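Local coordinates for protein beta-mannosidase (Trichoderma harzianum, PDB 4CVU) that probably hydrolyses beta-linked mannose from the non-reducing ends of oligosaccharides, as a secreted, glycosylated family 2 glycoside hydrolase, at residues Phe597-Trp606 with Phe668-Gln679; Asp723-Tyr731 with Trp888-Leu896. One frame throughout, in Å; residues are numbered along the deposited sequence.

Contact 1: Phe597-Trp606 with Phe668-Gln679. With NAG (2-acetamido-2-deoxy-beta-D-glucopyranose), chain H.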
# COMPACT_ATOMS: atom_id res chain seq x y z
N PHE A 597 -7.29 18.08 -20.94
CA PHE A 597 -6.80 18.70 -19.70
C PHE A 597 -6.65 17.49 -18.75
O PHE A 597 -7.48 16.60 -18.87
CB PHE A 597 -7.85 19.61 -19.15
CG PHE A 597 -7.33 20.69 -18.23
CD1 PHE A 597 -7.20 20.48 -16.90
CD2 PHE A 597 -6.96 21.93 -18.76
CE1 PHE A 597 -6.72 21.47 -16.06
CE2 PHE A 597 -6.50 22.92 -17.96
CZ PHE A 597 -6.37 22.72 -16.61
N ILE A 598 -5.66 17.40 -17.85
CA ILE A 598 -5.52 16.22 -16.93
C ILE A 598 -6.45 16.21 -15.73
O ILE A 598 -6.93 17.30 -15.32
CB ILE A 598 -4.08 16.03 -16.46
CG1 ILE A 598 -3.65 17.19 -15.55
CG2 ILE A 598 -3.14 15.92 -17.66
CD1 ILE A 598 -2.39 16.94 -14.74
N SER A 599 -6.70 15.06 -15.05
CA SER A 599 -7.44 15.18 -13.85
C SER A 599 -6.95 13.97 -13.00
O SER A 599 -6.38 13.04 -13.56
CB SER A 599 -8.93 15.04 -14.17
OG SER A 599 -9.28 13.68 -14.59
N MET A 600 -7.15 14.07 -11.69
CA MET A 600 -6.76 13.01 -10.76
C MET A 600 -7.60 11.80 -10.99
O MET A 600 -8.76 11.92 -11.34
CB MET A 600 -7.04 13.46 -9.33
CG MET A 600 -6.14 14.41 -8.64
SD MET A 600 -4.48 13.87 -8.60
CE MET A 600 -3.69 14.96 -7.45
N PRO A 601 -7.07 10.59 -10.69
CA PRO A 601 -7.99 9.50 -10.68
C PRO A 601 -8.73 9.39 -9.32
O PRO A 601 -8.36 10.06 -8.33
CB PRO A 601 -7.06 8.28 -10.82
CG PRO A 601 -5.80 8.68 -10.16
CD PRO A 601 -5.67 10.15 -10.54
N SER A 602 -9.70 8.48 -9.25
CA SER A 602 -10.42 8.23 -8.01
C SER A 602 -9.45 7.86 -6.89
O SER A 602 -8.36 7.35 -7.15
CB SER A 602 -11.41 7.07 -8.23
OG SER A 602 -10.66 5.89 -8.45
N ILE A 603 -9.85 8.12 -5.65
CA ILE A 603 -9.07 7.64 -4.51
C ILE A 603 -8.99 6.10 -4.51
O ILE A 603 -8.00 5.55 -4.03
CB ILE A 603 -9.58 8.19 -3.15
CG1 ILE A 603 -8.67 7.71 -2.01
CG2 ILE A 603 -11.03 7.80 -2.87
CD1 ILE A 603 -8.94 8.37 -0.68
N GLN A 604 -10.00 5.41 -5.05
CA GLN A 604 -9.96 3.91 -5.01
C GLN A 604 -8.85 3.47 -5.97
O GLN A 604 -8.16 2.49 -5.74
CB GLN A 604 -11.28 3.25 -5.41
CG GLN A 604 -12.47 3.53 -4.47
CD GLN A 604 -13.11 4.90 -4.64
OE1 GLN A 604 -12.82 5.63 -5.55
NE2 GLN A 604 -14.02 5.23 -3.75
N THR A 605 -8.68 4.23 -7.08
CA THR A 605 -7.62 3.93 -8.03
C THR A 605 -6.24 4.23 -7.35
O THR A 605 -5.39 3.31 -7.22
CB THR A 605 -7.81 4.62 -9.39
OG1 THR A 605 -8.86 3.97 -10.17
CG2 THR A 605 -6.56 4.58 -10.15
N TRP A 606 -6.07 5.46 -6.80
CA TRP A 606 -4.84 5.78 -6.05
C TRP A 606 -4.51 4.68 -5.06
O TRP A 606 -3.35 4.27 -4.91
CB TRP A 606 -5.00 7.01 -5.23
CG TRP A 606 -4.78 8.25 -6.08
CD1 TRP A 606 -5.68 9.18 -6.39
CD2 TRP A 606 -3.58 8.59 -6.75
NE1 TRP A 606 -5.10 10.18 -7.20
CE2 TRP A 606 -3.79 9.82 -7.43
CE3 TRP A 606 -2.31 8.01 -6.82
CZ2 TRP A 606 -2.79 10.44 -8.16
CZ3 TRP A 606 -1.33 8.62 -7.53
CH2 TRP A 606 -1.57 9.85 -8.20
N PHE A 668 -8.85 14.58 0.24
CA PHE A 668 -8.13 14.11 -0.95
C PHE A 668 -9.15 13.55 -1.95
O PHE A 668 -9.15 13.95 -3.12
CB PHE A 668 -7.12 13.03 -0.56
CG PHE A 668 -6.33 12.48 -1.73
CD1 PHE A 668 -5.65 13.33 -2.59
CD2 PHE A 668 -6.28 11.10 -1.98
CE1 PHE A 668 -4.95 12.83 -3.67
CE2 PHE A 668 -5.56 10.60 -3.05
CZ PHE A 668 -4.89 11.48 -3.90
N SER A 669 -10.00 12.60 -1.52
CA SER A 669 -10.98 12.07 -2.42
C SER A 669 -11.82 13.16 -3.11
O SER A 669 -12.18 13.03 -4.29
CB SER A 669 -11.98 11.25 -1.71
OG SER A 669 -12.80 10.69 -2.70
N SER A 670 -12.21 14.15 -2.32
CA SER A 670 -13.09 15.22 -2.79
C SER A 670 -12.38 16.18 -3.72
O SER A 670 -13.00 16.70 -4.67
CB SER A 670 -13.62 16.05 -1.63
OG SER A 670 -14.80 15.53 -1.11
N TRP A 671 -11.11 16.47 -3.44
CA TRP A 671 -10.30 17.27 -4.39
C TRP A 671 -10.10 16.47 -5.69
O TRP A 671 -10.14 17.02 -6.76
CB TRP A 671 -8.92 17.69 -3.76
CG TRP A 671 -8.98 19.00 -3.09
CD1 TRP A 671 -9.34 19.27 -1.79
CD2 TRP A 671 -8.76 20.27 -3.71
NE1 TRP A 671 -9.32 20.62 -1.58
CE2 TRP A 671 -9.00 21.25 -2.74
CE3 TRP A 671 -8.40 20.66 -5.00
CZ2 TRP A 671 -8.86 22.61 -3.01
CZ3 TRP A 671 -8.26 22.01 -5.28
CH2 TRP A 671 -8.48 22.97 -4.28
N CYS A 672 -9.85 15.18 -5.62
CA CYS A 672 -9.75 14.40 -6.84
C CYS A 672 -11.00 14.51 -7.76
O CYS A 672 -10.88 14.53 -8.97
CB CYS A 672 -9.46 12.91 -6.54
SG CYS A 672 -7.77 12.64 -5.95
N HIS A 673 -12.19 14.56 -7.16
CA HIS A 673 -13.45 14.57 -7.87
C HIS A 673 -13.70 15.95 -8.50
O HIS A 673 -14.17 16.02 -9.63
CB HIS A 673 -14.56 14.21 -6.90
CG HIS A 673 -15.91 14.14 -7.50
ND1 HIS A 673 -16.23 13.27 -8.52
CD2 HIS A 673 -17.05 14.81 -7.23
CE1 HIS A 673 -17.49 13.42 -8.86
NE2 HIS A 673 -18.02 14.34 -8.08
N ALA A 674 -13.34 17.03 -7.80
CA ALA A 674 -13.47 18.39 -8.42
C ALA A 674 -12.65 18.57 -9.68
O ALA A 674 -13.10 19.27 -10.62
CB ALA A 674 -13.14 19.48 -7.40
N THR A 675 -11.41 18.04 -9.70
CA THR A 675 -10.57 18.07 -10.91
C THR A 675 -11.27 17.36 -12.04
O THR A 675 -11.21 17.81 -13.19
CB THR A 675 -9.13 17.55 -10.72
OG1 THR A 675 -9.13 16.11 -10.51
CG2 THR A 675 -8.43 18.22 -9.57
N GLN A 676 -11.98 16.26 -11.73
CA GLN A 676 -12.72 15.53 -12.74
C GLN A 676 -13.93 16.29 -13.27
O GLN A 676 -14.28 16.11 -14.38
CB GLN A 676 -13.23 14.18 -12.17
CG GLN A 676 -12.10 13.23 -11.97
CD GLN A 676 -12.57 11.85 -11.65
OE1 GLN A 676 -13.73 11.50 -11.86
NE2 GLN A 676 -11.65 11.03 -11.22
N LEU A 677 -14.56 17.11 -12.44
CA LEU A 677 -15.72 17.86 -12.85
C LEU A 677 -15.30 18.90 -13.86
O LEU A 677 -16.04 19.18 -14.82
CB LEU A 677 -16.38 18.56 -11.67
CG LEU A 677 -17.06 17.68 -10.59
CD1 LEU A 677 -17.64 18.59 -9.54
CD2 LEU A 677 -18.16 16.79 -11.18
N PHE A 678 -14.13 19.49 -13.61
CA PHE A 678 -13.64 20.57 -14.50
C PHE A 678 -13.30 19.94 -15.87
O PHE A 678 -13.75 20.42 -16.88
CB PHE A 678 -12.40 21.27 -13.93
CG PHE A 678 -11.75 22.15 -14.92
CD1 PHE A 678 -12.19 23.44 -15.11
CD2 PHE A 678 -10.74 21.67 -15.71
CE1 PHE A 678 -11.63 24.25 -16.07
CE2 PHE A 678 -10.19 22.46 -16.69
CZ PHE A 678 -10.63 23.76 -16.86
N GLN A 679 -12.59 18.80 -15.87
CA GLN A 679 -12.24 18.09 -17.11
C GLN A 679 -13.48 17.69 -17.88
O GLN A 679 -13.48 17.83 -19.09
CB GLN A 679 -11.42 16.81 -16.81
CG GLN A 679 -10.88 16.03 -18.01
CD GLN A 679 -10.51 14.59 -17.58
OE1 GLN A 679 -11.12 14.09 -16.68
NE2 GLN A 679 -9.60 13.94 -18.27
C1 NAG H . -8.00 20.09 2.14
C2 NAG H . -7.44 20.82 3.38
C3 NAG H . -7.02 22.26 3.11
C4 NAG H . -6.13 22.30 1.89
C5 NAG H . -6.86 21.66 0.71
C6 NAG H . -6.00 21.65 -0.56
C7 NAG H . -8.12 20.20 5.63
C8 NAG H . -9.12 20.31 6.75
N2 NAG H . -8.37 20.84 4.49
O3 NAG H . -6.30 22.73 4.23
O4 NAG H . -5.82 23.65 1.59
O5 NAG H . -7.19 20.33 1.02
O6 NAG H . -4.77 20.98 -0.34
O7 NAG H . -7.11 19.55 5.78
O HOH W 1 -8.92 19.13 -13.96
O HOH W 2 -12.24 10.02 -5.38
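Ser599, Met600 and Ile603 run along one side of helix 664-692 in a buried loop-to-helix contact of the (beta/alpha)8 barrel expected of family 2 catalytic domains. The loop follows strand 592-595 and leads into helix 603-609. Ile603 CG2 rests on Ser669 OG at 3.4 Å. Thr675 OG1 accepts from Met600 N at 3.1 Å and donates back to Cys672 O within its own helix, so one hydroxyl joins the two backbones. Gln676 reaches out with an extended chain, and Met600 O, close to its amide plane, takes an N-H of NE2 at 3.0 Å. Ser599 OG donates to Gln679 OE1 at 2.8 Å, from above the carbonyl plane rather than along a lone pair. Water 1 donates to both Ile598 O and Thr675 O. The loop ends at Ser602, the N-cap of the next helix. Its OG accepts from Thr605 N and is also bonded to Glu721. Farther along, Phe668 CZ lies over one face of the Trp606 indole, 3.5 Å from CD1, while Pro601 CG covers the opposite face. Cys672 SG touches Met600 CB at 3.6 Å and lies obliquely to the Trp606 ring. Phe597 CG is anti to the backbone N (chi1 -157°), which turns the ring face to Phe678. The pair is T-shaped: Phe678 CE2 points at the centre of the Phe597 ring, with planes at 64°.

Contact 2: Asp723-Tyr731 with Trp888-Leu896; sequences DGRWKVLPY and WLTHPAGVL
The guanidinium of Arg725 lies flat on the ring of His891, centres 3.8 Å apart and planes at 9°. The same group turns its outer edge to the backbone. NH1 and NH2 both donate to His891 O, at 3.0 Å and 3.1 Å, and come from one face of that carbonyl. The Arg725 chain runs straight to CD and then bends at chi3 (-74°), which lays the flat end over the imidazole. His891 CG sits between its backbone N and carbonyl carbon (chi1 75°). In this rotamer His891 ND1 bonds Pro892 O at 2.9 Å, and water 3 links NE2 to Trp726 N. His891 lies between strand 884-890 and the type I turn Pro892-Val895 that leads to strand 895-899, in the two-sheet C-terminal Ig-fold domain. With an alanine in place of Arg725, one face of the His891 ring would probably lose its cover and His891 O its guanidinium donors. Before Arg725, Asp723 OD1 accepts from Arg725 N in an Asx turn, and Asp723 O touches Leu896 CD2. At the other end, Val728 CG2 makes a CH-pi contact over the six-membered ring of Trp888, while Tyr731 CD2 meets Trp888 CZ3 at 3.6 Å with the ring planes nearly perpendicular.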
# COMPACT_ATOMS: atom_id res chain seq x y z
N ASP A 723 -7.84 0.50 -14.15
CA ASP A 723 -8.56 -0.79 -13.92
C ASP A 723 -9.87 -0.76 -14.70
O ASP A 723 -10.64 -1.70 -14.70
CB ASP A 723 -8.76 -1.05 -12.45
CG ASP A 723 -9.85 -0.20 -11.79
OD1 ASP A 723 -10.36 0.86 -12.30
OD2 ASP A 723 -10.13 -0.59 -10.64
N GLY A 724 -10.12 0.38 -15.34
CA GLY A 724 -11.33 0.56 -16.11
C GLY A 724 -12.36 1.52 -15.54
O GLY A 724 -13.31 1.83 -16.23
N ARG A 725 -12.17 1.99 -14.29
CA ARG A 725 -13.17 2.78 -13.57
C ARG A 725 -13.37 4.05 -14.37
O ARG A 725 -12.41 4.64 -14.76
CB ARG A 725 -12.65 3.22 -12.18
CG ARG A 725 -13.64 4.11 -11.42
CD ARG A 725 -13.17 4.54 -10.05
NE ARG A 725 -13.27 3.43 -9.11
CZ ARG A 725 -14.30 3.15 -8.30
NH1 ARG A 725 -15.37 3.93 -8.25
NH2 ARG A 725 -14.25 2.06 -7.51
N TRP A 726 -14.61 4.45 -14.52
CA TRP A 726 -15.00 5.71 -15.15
C TRP A 726 -14.77 6.92 -14.25
O TRP A 726 -15.24 6.98 -13.13
CB TRP A 726 -16.46 5.61 -15.52
CG TRP A 726 -16.73 4.74 -16.68
CD1 TRP A 726 -16.09 3.63 -17.02
CD2 TRP A 726 -17.71 4.96 -17.71
NE1 TRP A 726 -16.61 3.08 -18.17
CE2 TRP A 726 -17.61 3.88 -18.61
CE3 TRP A 726 -18.70 5.91 -17.91
CZ2 TRP A 726 -18.41 3.76 -19.73
CZ3 TRP A 726 -19.52 5.79 -19.01
CH2 TRP A 726 -19.35 4.73 -19.93
N LYS A 727 -14.08 7.92 -14.79
CA LYS A 727 -14.09 9.26 -14.25
C LYS A 727 -15.46 9.86 -14.54
O LYS A 727 -16.34 9.18 -15.07
CB LYS A 727 -13.00 10.13 -14.89
CG LYS A 727 -11.58 9.64 -14.64
CD LYS A 727 -10.55 10.74 -14.92
CE LYS A 727 -9.12 10.19 -14.78
NZ LYS A 727 -8.00 11.10 -15.17
N VAL A 728 -15.61 11.14 -14.20
CA VAL A 728 -16.77 11.92 -14.57
C VAL A 728 -16.82 12.09 -16.09
O VAL A 728 -17.90 12.04 -16.66
CB VAL A 728 -16.82 13.29 -13.87
CG1 VAL A 728 -18.03 14.11 -14.31
CG2 VAL A 728 -16.88 13.12 -12.37
N LEU A 729 -15.67 12.25 -16.75
CA LEU A 729 -15.60 12.53 -18.20
C LEU A 729 -16.44 11.62 -19.12
O LEU A 729 -17.21 12.09 -19.94
CB LEU A 729 -14.16 12.52 -18.68
CG LEU A 729 -13.94 12.59 -20.20
CD1 LEU A 729 -14.53 13.87 -20.79
CD2 LEU A 729 -12.44 12.54 -20.40
N PRO A 730 -16.27 10.32 -19.02
CA PRO A 730 -16.97 9.42 -19.94
C PRO A 730 -18.48 9.44 -19.80
O PRO A 730 -19.14 9.07 -20.77
CB PRO A 730 -16.37 8.01 -19.60
CG PRO A 730 -15.71 8.20 -18.29
CD PRO A 730 -15.26 9.63 -18.21
N TYR A 731 -19.01 9.75 -18.60
CA TYR A 731 -20.45 9.91 -18.39
C TYR A 731 -20.96 11.12 -19.13
O TYR A 731 -22.04 11.08 -19.75
CB TYR A 731 -20.76 10.06 -16.91
CG TYR A 731 -20.63 8.75 -16.14
CD1 TYR A 731 -21.57 7.75 -16.32
CD2 TYR A 731 -19.59 8.53 -15.26
CE1 TYR A 731 -21.45 6.55 -15.62
CE2 TYR A 731 -19.49 7.34 -14.56
CZ TYR A 731 -20.43 6.36 -14.77
OH TYR A 731 -20.36 5.17 -14.05
N TRP A 888 -23.84 12.10 -8.27
CA TRP A 888 -22.71 11.26 -8.61
C TRP A 888 -22.77 10.02 -7.76
O TRP A 888 -22.69 10.14 -6.56
CB TRP A 888 -21.38 12.00 -8.32
CG TRP A 888 -20.17 11.18 -8.65
CD1 TRP A 888 -19.30 10.60 -7.75
CD2 TRP A 888 -19.72 10.79 -9.95
NE1 TRP A 888 -18.30 9.91 -8.44
CE2 TRP A 888 -18.55 10.00 -9.79
CE3 TRP A 888 -20.16 11.07 -11.24
CZ2 TRP A 888 -17.86 9.47 -10.85
CZ3 TRP A 888 -19.46 10.53 -12.31
CH2 TRP A 888 -18.34 9.74 -12.12
N LEU A 889 -22.87 8.88 -8.43
CA LEU A 889 -22.83 7.56 -7.80
C LEU A 889 -21.44 7.05 -7.90
O LEU A 889 -20.81 7.20 -8.94
CB LEU A 889 -23.77 6.64 -8.55
CG LEU A 889 -25.26 7.07 -8.50
CD1 LEU A 889 -25.98 6.55 -9.72
CD2 LEU A 889 -25.91 6.55 -7.26
N THR A 890 -20.96 6.40 -6.83
CA THR A 890 -19.65 5.90 -6.78
C THR A 890 -19.81 4.44 -6.43
O THR A 890 -20.35 4.19 -5.38
CB THR A 890 -18.80 6.57 -5.65
OG1 THR A 890 -18.74 7.99 -5.85
CG2 THR A 890 -17.38 5.99 -5.66
N HIS A 891 -19.40 3.53 -7.31
CA HIS A 891 -19.33 2.08 -6.99
C HIS A 891 -18.06 1.76 -6.19
O HIS A 891 -17.07 2.45 -6.33
CB HIS A 891 -19.44 1.26 -8.28
CG HIS A 891 -18.20 1.25 -9.12
ND1 HIS A 891 -17.17 0.36 -8.91
CD2 HIS A 891 -17.85 1.99 -10.20
CE1 HIS A 891 -16.23 0.56 -9.81
NE2 HIS A 891 -16.61 1.55 -10.60
N PRO A 892 -18.10 0.72 -5.34
CA PRO A 892 -16.95 0.43 -4.52
C PRO A 892 -15.84 -0.28 -5.27
O PRO A 892 -16.00 -0.66 -6.43
CB PRO A 892 -17.52 -0.52 -3.46
CG PRO A 892 -18.56 -1.27 -4.19
CD PRO A 892 -19.20 -0.21 -5.08
N ALA A 893 -14.74 -0.45 -4.57
CA ALA A 893 -13.57 -1.19 -5.04
C ALA A 893 -13.81 -2.60 -5.55
O ALA A 893 -13.15 -3.04 -6.47
CB ALA A 893 -12.48 -1.23 -3.95
N GLY A 894 -14.68 -3.37 -4.95
CA GLY A 894 -14.69 -4.82 -5.38
C GLY A 894 -15.40 -5.17 -6.70
O GLY A 894 -15.56 -6.37 -7.04
N VAL A 895 -15.78 -4.17 -7.48
CA VAL A 895 -16.62 -4.40 -8.64
C VAL A 895 -16.14 -3.56 -9.84
O VAL A 895 -15.60 -2.46 -9.64
CB VAL A 895 -18.11 -4.09 -8.27
CG1 VAL A 895 -18.36 -2.61 -8.11
CG2 VAL A 895 -19.03 -4.62 -9.34
N LEU A 896 -16.27 -4.12 -11.06
CA LEU A 896 -15.96 -3.40 -12.29
C LEU A 896 -17.22 -3.17 -13.14
O LEU A 896 -18.05 -4.05 -13.23
CB LEU A 896 -14.91 -4.18 -13.07
CG LEU A 896 -13.57 -4.39 -12.34
CD1 LEU A 896 -12.69 -5.38 -13.08
CD2 LEU A 896 -12.88 -3.05 -12.19
O HOH W 3 -16.74 2.61 -13.35

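Overall arrangement
Contact 1 is almost wholly buried and stays within the barrel domain. Contact 2 is partly buried and joins the 723-731 segment to the Ig-fold domain, with exposed Ala893 at its margin. Contact 1 mixes side-chain bonds, two of them to backbone atoms, with aromatic and sulfur packing. Contact 2 is carried chiefly by a stacked arginine-histidine pair and by packing on Trp888. The two meet directly. Ser599 OG is 2.9 Å from Lys727 NZ and Gln676 OE1 is 3.0 Å from Val728 N, both probable hydrogen bonds. Arg725 CD packs on Ser602 OG. Helix 664-692 serves both: His673 and Ala680 touch Val728, and the His673 ring also meets that of Trp888.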